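Local coordinates for hypothetical protein (Bacteroides caccae, PDB 4M8R) that is of unknown function but joins an immunoglobulin-like N-terminal domain to a WD40-like beta-propeller domain, at residues V155-Q159 with I201-I207; F307-A312 with Y323-V327; V370-R375 with N417-W421. All blocks are in the same frame, centred on the assembly; numbering follows the deposited sequence.

Contact 1: residues V155-Q159 with I201-I207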
loop_
_atom_site.group_PDB
_atom_site.type_symbol
_atom_site.label_atom_id
_atom_site.label_comp_id
_atom_site.label_asym_id
_atom_site.label_seq_id
_atom_site.Cartn_x
_atom_site.Cartn_y
_atom_site.Cartn_z
ATOM N N VAL A 155 26.962 -10.025 13.079
ATOM C CA VAL A 155 26.698 -8.842 12.281
ATOM C C VAL A 155 25.575 -9.078 11.279
ATOM O O VAL A 155 25.593 -10.052 10.529
ATOM C CB VAL A 155 27.972 -8.380 11.561
ATOM C CG1 VAL A 155 27.699 -7.127 10.748
ATOM C CG2 VAL A 155 29.071 -8.127 12.585
ATOM N N VAL A 156 24.606 -8.169 11.277
ATOM C CA VAL A 156 23.425 -8.270 10.430
ATOM C C VAL A 156 23.038 -6.897 9.907
ATOM O O VAL A 156 23.554 -5.879 10.366
ATOM C CB VAL A 156 22.225 -8.845 11.205
ATOM C CG1 VAL A 156 22.518 -10.259 11.666
ATOM C CG2 VAL A 156 21.871 -7.967 12.398
ATOM N N ASN A 157 22.112 -6.880 8.955
ATOM C CA ASN A 157 21.633 -5.641 8.365
ATOM C C ASN A 157 20.128 -5.547 8.465
ATOM O O ASN A 157 19.426 -6.531 8.263
ATOM C CB ASN A 157 22.035 -5.571 6.896
ATOM C CG ASN A 157 21.318 -4.457 6.140
ATOM O OD1 ASN A 157 20.470 -4.721 5.287
ATOM N ND2 ASN A 157 21.660 -3.205 6.445
ATOM N N LEU A 158 19.632 -4.363 8.802
ATOM C CA LEU A 158 18.225 -4.058 8.626
ATOM C C LEU A 158 18.103 -3.322 7.312
ATOM O O LEU A 158 18.714 -2.276 7.131
ATOM C CB LEU A 158 17.698 -3.199 9.770
ATOM C CG LEU A 158 16.235 -2.767 9.636
ATOM C CD1 LEU A 158 15.313 -3.970 9.493
ATOM C CD2 LEU A 158 15.841 -1.922 10.837
ATOM N N GLN A 159 17.317 -3.862 6.392
ATOM C CA GLN A 159 17.263 -3.314 5.048
ATOM C C GLN A 159 16.997 -1.807 5.059
ATOM O O GLN A 159 16.206 -1.310 5.859
ATOM C CB GLN A 159 16.230 -4.046 4.185
ATOM C CG GLN A 159 14.796 -3.994 4.694
ATOM C CD GLN A 159 13.777 -4.447 3.654
ATOM O OE1 GLN A 159 14.129 -4.796 2.522
ATOM N NE2 GLN A 159 12.499 -4.436 4.036
ATOM N N ILE A 201 17.004 -12.045 13.823
ATOM C CA ILE A 201 16.591 -11.506 12.544
ATOM C C ILE A 201 15.466 -12.342 11.943
ATOM O O ILE A 201 15.111 -13.389 12.478
ATOM C CB ILE A 201 17.779 -11.430 11.571
ATOM C CG1 ILE A 201 18.434 -12.799 11.378
ATOM C CG2 ILE A 201 18.805 -10.434 12.092
ATOM C CD1 ILE A 201 19.486 -12.797 10.294
ATOM N N GLY A 202 14.902 -11.864 10.836
ATOM C CA GLY A 202 13.876 -12.605 10.112
ATOM C C GLY A 202 12.434 -12.239 10.421
ATOM O O GLY A 202 11.524 -12.857 9.873
ATOM N N SER A 203 12.198 -11.256 11.290
ATOM C CA SER A 203 10.820 -10.864 11.610
ATOM C C SER A 203 10.133 -10.250 10.401
ATOM O O SER A 203 8.932 -10.423 10.211
ATOM C CB SER A 203 10.766 -9.882 12.781
ATOM O OG SER A 203 11.391 -8.654 12.457
ATOM N N GLY A 204 10.901 -9.542 9.584
ATOM C CA GLY A 204 10.361 -8.891 8.399
ATOM C C GLY A 204 10.966 -7.515 8.221
ATOM O O GLY A 204 11.550 -7.218 7.175
ATOM N N ASN A 205 10.836 -6.672 9.244
ATOM C CA ASN A 205 11.374 -5.319 9.174
ATOM C C ASN A 205 11.852 -4.784 10.525
ATOM O O ASN A 205 11.799 -3.579 10.785
ATOM C CB ASN A 205 10.330 -4.380 8.553
ATOM C CG ASN A 205 10.960 -3.305 7.684
ATOM O OD1 ASN A 205 11.593 -3.611 6.669
ATOM N ND2 ASN A 205 10.800 -2.043 8.078
ATOM N N ASP A 206 12.342 -5.680 11.376
ATOM C CA ASP A 206 12.841 -5.298 12.701
ATOM C C ASP A 206 13.975 -6.220 13.122
ATOM O O ASP A 206 14.023 -7.376 12.707
ATOM C CB ASP A 206 11.723 -5.359 13.749
ATOM C CG ASP A 206 10.588 -4.380 13.464
ATOM O OD1 ASP A 206 9.654 -4.746 12.708
ATOM O OD2 ASP A 206 10.619 -3.250 14.004
ATOM N N ILE A 207 14.895 -5.693 13.924
ATOM C CA ILE A 207 15.915 -6.501 14.570
ATOM C C ILE A 207 15.528 -6.599 16.033
ATOM O O ILE A 207 15.325 -5.579 16.696
ATOM C CB ILE A 207 17.319 -5.866 14.511
ATOM C CG1 ILE A 207 17.702 -5.470 13.083
ATOM C CG2 ILE A 207 18.350 -6.822 15.099
ATOM C CD1 ILE A 207 17.866 -6.624 12.125
#

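Contact 2: residues F307-A312 with Y323-V327. With EDO (1,2-ethanediol), chain H.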
loop_
_atom_site.group_PDB
_atom_site.type_symbol
_atom_site.label_atom_id
_atom_site.label_comp_id
_atom_site.label_asym_id
_atom_site.label_seq_id
_atom_site.Cartn_x
_atom_site.Cartn_y
_atom_site.Cartn_z
ATOM N N PHE A 307 19.235 -20.417 10.045
ATOM C CA PHE A 307 19.018 -19.638 8.831
ATOM C C PHE A 307 17.542 -19.531 8.493
ATOM O O PHE A 307 16.709 -20.226 9.068
ATOM C CB PHE A 307 19.764 -20.268 7.653
ATOM C CG PHE A 307 19.263 -21.637 7.282
ATOM C CD1 PHE A 307 18.159 -21.785 6.455
ATOM C CD2 PHE A 307 19.891 -22.773 7.761
ATOM C CE1 PHE A 307 17.692 -23.043 6.116
ATOM C CE2 PHE A 307 19.431 -24.033 7.421
ATOM C CZ PHE A 307 18.330 -24.171 6.602
ATOM N N TYR A 308 17.235 -18.641 7.556
ATOM C CA TYR A 308 15.906 -18.579 6.972
ATOM C C TYR A 308 15.978 -18.277 5.487
ATOM O O TYR A 308 16.926 -17.653 5.025
ATOM C CB TYR A 308 15.047 -17.526 7.675
ATOM C CG TYR A 308 15.382 -16.091 7.342
ATOM C CD1 TYR A 308 16.390 -15.408 8.020
ATOM C CD2 TYR A 308 14.665 -15.404 6.366
ATOM C CE1 TYR A 308 16.686 -14.086 7.729
ATOM C CE2 TYR A 308 14.950 -14.085 6.065
ATOM C CZ TYR A 308 15.965 -13.431 6.744
ATOM O OH TYR A 308 16.249 -12.125 6.434
ATOM N N PHE A 309 14.974 -18.742 4.752
ATOM C CA PHE A 309 14.729 -18.308 3.378
ATOM C C PHE A 309 13.520 -17.380 3.387
ATOM O O PHE A 309 12.472 -17.758 3.890
ATOM C CB PHE A 309 14.377 -19.497 2.484
ATOM C CG PHE A 309 15.527 -20.407 2.173
ATOM C CD1 PHE A 309 15.856 -21.443 3.030
ATOM C CD2 PHE A 309 16.248 -20.256 0.996
ATOM C CE1 PHE A 309 16.904 -22.299 2.730
ATOM C CE2 PHE A 309 17.297 -21.107 0.692
ATOM C CZ PHE A 309 17.626 -22.133 1.561
ATOM N N GLY A 310 13.665 -16.179 2.840
ATOM C CA GLY A 310 12.524 -15.294 2.618
ATOM C C GLY A 310 11.871 -15.657 1.297
ATOM O O GLY A 310 12.484 -15.501 0.244
HETATM N N MSE A 311 10.635 -16.154 1.351
HETATM C CA MSE A 311 9.947 -16.676 0.158
HETATM C C MSE A 311 9.147 -15.627 -0.577
HETATM O O MSE A 311 8.556 -15.913 -1.617
HETATM C CB MSE A 311 9.036 -17.827 0.568
HETATM C CG MSE A 311 9.793 -18.914 1.327
HETATM SE SE MSE A 311 11.268 -19.652 0.259
HETATM C CE MSE A 311 10.238 -20.444 -1.222
ATOM N N ALA A 312 9.109 -14.411 -0.034
ATOM C CA ALA A 312 8.580 -13.243 -0.738
ATOM C C ALA A 312 9.319 -12.007 -0.253
ATOM O O ALA A 312 10.016 -12.056 0.762
ATOM C CB ALA A 312 7.093 -13.091 -0.483
ATOM N N TYR A 323 5.268 -12.203 7.109
ATOM C CA TYR A 323 6.449 -12.501 6.309
ATOM C C TYR A 323 6.617 -14.010 6.161
ATOM O O TYR A 323 6.811 -14.711 7.152
ATOM C CB TYR A 323 7.681 -11.884 6.977
ATOM C CG TYR A 323 8.956 -11.951 6.172
ATOM C CD1 TYR A 323 8.963 -11.657 4.813
ATOM C CD2 TYR A 323 10.171 -12.264 6.778
ATOM C CE1 TYR A 323 10.135 -11.707 4.076
ATOM C CE2 TYR A 323 11.348 -12.311 6.049
ATOM C CZ TYR A 323 11.326 -12.032 4.694
ATOM O OH TYR A 323 12.485 -12.069 3.945
ATOM N N GLN A 324 6.545 -14.499 4.924
ATOM C CA GLN A 324 6.550 -15.937 4.641
ATOM C C GLN A 324 7.959 -16.486 4.449
ATOM O O GLN A 324 8.762 -15.907 3.727
ATOM C CB GLN A 324 5.678 -16.239 3.423
ATOM C CG GLN A 324 4.191 -16.152 3.740
ATOM C CD GLN A 324 3.331 -15.775 2.552
ATOM O OE1 GLN A 324 2.353 -16.455 2.240
ATOM N NE2 GLN A 324 3.678 -14.673 1.893
ATOM N N LYS A 325 8.253 -17.606 5.099
ATOM C CA LYS A 325 9.614 -18.134 5.123
ATOM C C LYS A 325 9.723 -19.591 5.563
ATOM O O LYS A 325 8.829 -20.138 6.201
ATOM C CB LYS A 325 10.501 -17.255 6.015
ATOM C CG LYS A 325 9.872 -16.905 7.344
ATOM C CD LYS A 325 10.623 -15.825 8.105
ATOM C CE LYS A 325 9.685 -15.169 9.111
ATOM N NZ LYS A 325 10.269 -15.116 10.473
ATOM N N LYS A 326 10.837 -20.206 5.178
ATOM C CA LYS A 326 11.231 -21.523 5.653
ATOM C C LYS A 326 12.501 -21.327 6.461
ATOM O O LYS A 326 13.436 -20.685 5.992
ATOM C CB LYS A 326 11.494 -22.459 4.474
ATOM C CG LYS A 326 10.248 -22.777 3.661
ATOM C CD LYS A 326 10.597 -23.241 2.254
ATOM C CE LYS A 326 9.355 -23.381 1.382
ATOM N NZ LYS A 326 8.508 -24.543 1.767
ATOM N N VAL A 327 12.530 -21.858 7.679
ATOM C CA VAL A 327 13.688 -21.696 8.552
ATOM C C VAL A 327 14.255 -23.036 8.973
ATOM O O VAL A 327 13.566 -24.053 8.954
ATOM C CB VAL A 327 13.355 -20.871 9.812
ATOM C CG1 VAL A 327 12.604 -19.603 9.427
ATOM C CG2 VAL A 327 12.550 -21.687 10.811
HETATM C C1 EDO H . 20.990 -16.466 9.054
HETATM O O1 EDO H . 21.854 -15.458 9.586
HETATM C C2 EDO H . 20.315 -15.912 7.808
HETATM O O2 EDO H . 19.517 -16.909 7.156
#

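Contact 3: residues V370-R375 with N417-W421. With EDO (1,2-ethanediol), chain H.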
loop_
_atom_site.group_PDB
_atom_site.type_symbol
_atom_site.label_atom_id
_atom_site.label_comp_id
_atom_site.label_asym_id
_atom_site.label_seq_id
_atom_site.Cartn_x
_atom_site.Cartn_y
_atom_site.Cartn_z
ATOM N N VAL A 370 30.811 -21.241 7.524
ATOM C CA VAL A 370 31.206 -20.320 8.604
ATOM C C VAL A 370 30.377 -19.035 8.675
ATOM O O VAL A 370 30.460 -18.300 9.659
ATOM C CB VAL A 370 32.698 -19.933 8.517
ATOM C CG1 VAL A 370 33.569 -21.123 8.894
ATOM C CG2 VAL A 370 33.049 -19.401 7.131
ATOM N N SER A 371 29.594 -18.762 7.636
ATOM C CA SER A 371 28.680 -17.638 7.648
ATOM C C SER A 371 27.514 -17.904 6.708
ATOM O O SER A 371 27.680 -18.545 5.667
ATOM C CB SER A 371 29.405 -16.361 7.226
ATOM O OG SER A 371 28.660 -15.209 7.578
ATOM N N ILE A 372 26.332 -17.428 7.100
ATOM C CA ILE A 372 25.140 -17.456 6.254
ATOM C C ILE A 372 24.482 -16.085 6.319
ATOM O O ILE A 372 24.400 -15.481 7.387
ATOM C CB ILE A 372 24.122 -18.522 6.720
ATOM C CG1 ILE A 372 24.786 -19.896 6.837
ATOM C CG2 ILE A 372 22.941 -18.593 5.756
ATOM C CD1 ILE A 372 23.841 -21.002 7.250
ATOM N N THR A 373 23.998 -15.605 5.179
ATOM C CA THR A 373 23.330 -14.309 5.125
ATOM C C THR A 373 22.413 -14.231 3.898
ATOM O O THR A 373 22.502 -15.077 3.008
ATOM C CB THR A 373 24.363 -13.165 5.155
ATOM O OG1 THR A 373 23.695 -11.899 5.192
ATOM C CG2 THR A 373 25.310 -13.244 3.953
ATOM N N ASN A 374 21.527 -13.231 3.867
ATOM C CA ASN A 374 20.452 -13.173 2.875
ATOM C C ASN A 374 20.449 -11.880 2.085
ATOM O O ASN A 374 20.535 -10.799 2.661
ATOM C CB ASN A 374 19.089 -13.299 3.555
ATOM C CG ASN A 374 18.934 -14.587 4.332
ATOM O OD1 ASN A 374 19.564 -14.775 5.367
ATOM N ND2 ASN A 374 18.080 -15.474 3.844
ATOM N N ARG A 375 20.332 -11.998 0.768
ATOM C CA ARG A 375 20.185 -10.844 -0.101
ATOM C C ARG A 375 18.696 -10.662 -0.368
ATOM O O ARG A 375 18.088 -11.460 -1.084
ATOM C CB ARG A 375 20.946 -11.050 -1.415
ATOM C CG ARG A 375 21.338 -9.735 -2.069
ATOM C CD ARG A 375 21.412 -9.797 -3.584
ATOM N NE ARG A 375 22.442 -10.702 -4.077
ATOM C CZ ARG A 375 23.032 -10.601 -5.266
ATOM N NH1 ARG A 375 22.726 -9.613 -6.101
ATOM N NH2 ARG A 375 23.953 -11.490 -5.615
ATOM N N ASN A 417 35.648 -14.547 8.215
ATOM C CA ASN A 417 34.809 -15.596 8.819
ATOM C C ASN A 417 33.329 -15.226 8.814
ATOM O O ASN A 417 32.468 -16.103 8.911
ATOM C CB ASN A 417 35.243 -15.890 10.262
ATOM C CG ASN A 417 36.335 -16.940 10.345
ATOM O OD1 ASN A 417 36.263 -17.979 9.687
ATOM N ND2 ASN A 417 37.346 -16.683 11.168
ATOM N N SER A 418 33.041 -13.931 8.723
ATOM C CA SER A 418 31.670 -13.449 8.650
ATOM C C SER A 418 31.516 -12.510 7.471
ATOM O O SER A 418 32.328 -11.599 7.279
ATOM C CB SER A 418 31.297 -12.716 9.936
ATOM O OG SER A 418 31.539 -13.530 11.067
ATOM N N VAL A 419 30.478 -12.747 6.676
ATOM C CA VAL A 419 30.063 -11.798 5.648
ATOM C C VAL A 419 28.580 -11.512 5.812
ATOM O O VAL A 419 27.840 -12.336 6.347
ATOM C CB VAL A 419 30.341 -12.303 4.217
ATOM C CG1 VAL A 419 31.839 -12.377 3.969
ATOM C CG2 VAL A 419 29.672 -13.647 3.959
ATOM N N VAL A 420 28.155 -10.345 5.343
ATOM C CA VAL A 420 26.778 -9.910 5.498
ATOM C C VAL A 420 26.324 -9.107 4.289
ATOM O O VAL A 420 27.041 -8.232 3.809
ATOM C CB VAL A 420 26.602 -9.078 6.795
ATOM C CG1 VAL A 420 27.618 -7.941 6.866
ATOM C CG2 VAL A 420 25.184 -8.539 6.907
ATOM N N TRP A 421 25.134 -9.424 3.789
ATOM C CA TRP A 421 24.485 -8.603 2.772
ATOM C C TRP A 421 23.851 -7.383 3.443
ATOM O O TRP A 421 23.263 -7.499 4.520
ATOM C CB TRP A 421 23.397 -9.398 2.055
ATOM C CG TRP A 421 23.883 -10.309 0.964
ATOM C CD1 TRP A 421 23.840 -11.670 0.957
ATOM C CD2 TRP A 421 24.460 -9.918 -0.286
ATOM N NE1 TRP A 421 24.357 -12.151 -0.214
ATOM C CE2 TRP A 421 24.746 -11.100 -0.996
ATOM C CE3 TRP A 421 24.762 -8.685 -0.871
ATOM C CZ2 TRP A 421 25.324 -11.090 -2.268
ATOM C CZ3 TRP A 421 25.340 -8.673 -2.135
ATOM C CH2 TRP A 421 25.614 -9.869 -2.821
HETATM C C1 EDO H . 20.990 -16.466 9.054
HETATM O O1 EDO H . 21.854 -15.458 9.586
HETATM C C2 EDO H . 20.315 -15.912 7.808
HETATM O O2 EDO H . 19.517 -16.909 7.156
#

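Contact 1: residues V155-Q159 with I201-I207
V156 and L158 press two neighbouring side chains against I201 and I207, forming an apolar patch between the end of one strand and the loop after another. V156 CG1 meets I201 CG2 at 3.7 Å, while V156 CG2 faces I207 CD1 more loosely, at 4.2 Å. The CB of L158 packs 4.0 Å from I207 CG1. Because CG of L158 is anti to the backbone N (chi1 177°), its CD1 methyl reaches on to the backbone of N205 and rests 3.7 Å from that residue's carbonyl carbon. The polar edge begins here. Q159 donates NE2 to N205 OD1 at 2.9 Å, in an almost straight bond (174° at the hydrogen). The oxygen lies in the amide plane of Q159 and takes the donor nearly along its C=O axis, although the two amide planes stand 72° apart. Within the loop, S203 OG bonds to the backbone O of D206, tying the turn together. In the propeller, segment 155-159 runs off strand 153-156, where V156 is backbone-bonded to C165 of strand 163-170. Segment 201-207 joins strands 196-201 and 208-212 of the next blade, where I201 also pairs with strand 262-264.

Contact 2: residues F307-A312 with Y323-V327
The carbonyl O of K326 receives the backbone N of F309 at 2.8 Å, nearly straight (173°), and also a CA-H contact from Y308; the edge of the F309 ring lies beside it, in plane. This is an antiparallel beta hairpin whose strands, 303-310 and 325-333, are neighbours in one blade of the propeller. F309 and K326 form the hydrogen-bonded pair, with a longer return bond from K326 N to F309 O, 3.2 Å. Beyond the strands, M311 N still reaches Q324 O. On one face, Y308 CB packs on V327 CG1 at 3.7 Å. The side chains of Y308 and Y323 cross at about a right angle, their rings edge to edge, Y308 CE2 4.0 Å from Y323 CE2. Replacing Y308 by alanine would probably open a gap beside Y323 and let that ring shift. G310 suits its place: Y323 OH lies 3.5 Å from its CA, where a side chain would collide. Across the sheet, F309 meets W400 edge-to-face, while selenomethionine M311 crosses K326 at a slant, and G53 of a third subunit packs on both. At the hairpin's loop end, A312 O lies at the edge of the Y323 ring, 3.3 Å from CE1.

Contact 3: residues V370-R375 with N417-W421
The ring of blades closes here in the manner of a propeller's Velcro: strand 419-422, near the C-terminus, completes the sheet of strand 118-123 and runs beside strand 368-373 of the last blade. The two neighbours are parallel (4°) but their axes are 6.5 Å apart, and side-chain hydroxyls span the gap. S371 OG accepts V419 N at 3.2 Å, and two residues on, T373 OG1 accepts W421 N, also at 3.2 Å and nearly straight. The hydroxyl of T373 reaches that amide because OG1 is anti to its own backbone N (chi1 -176°), which turns the CG2 methyl to W421 CD1 at 3.7 Å. R375 then lies over one face of the indole. Its CB stands almost on the normal of the five-membered ring, 3.6 Å from the centroid, and the chain continues across the six-membered ring until NE is 3.4 Å from W421 CZ2. The guanidinium is tilted 37° from the indole, and its terminal nitrogens are engaged elsewhere: NH1 in a salt bridge with E135 of a third subunit, NH2 in a hydrogen bond to Y408 OH. The indole NE1 is itself hydrogen-bonded to T383 OG1.

How the contacts relate
All three contacts involve the inner strands of the propeller, but only contact 2 lies within a blade; it relies on backbone pairing, whereas contacts 1 and 3 join blades through side chains. Contact 1 is partly buried and mainly aliphatic; contacts 2 and 3 are more deeply buried, the latter bridged by hydroxyls and an indole. The three touch one another. K325 NZ of contact 2 binds G202 O of contact 1 at 2.7 Å, and N374 ND2 of contact 3 binds Y308 O of contact 2 at the same distance. N157 of contact 1 packs on W421 O of contact 3. One ethanediol, probably from crystallisation, lies between contacts 2 and 3.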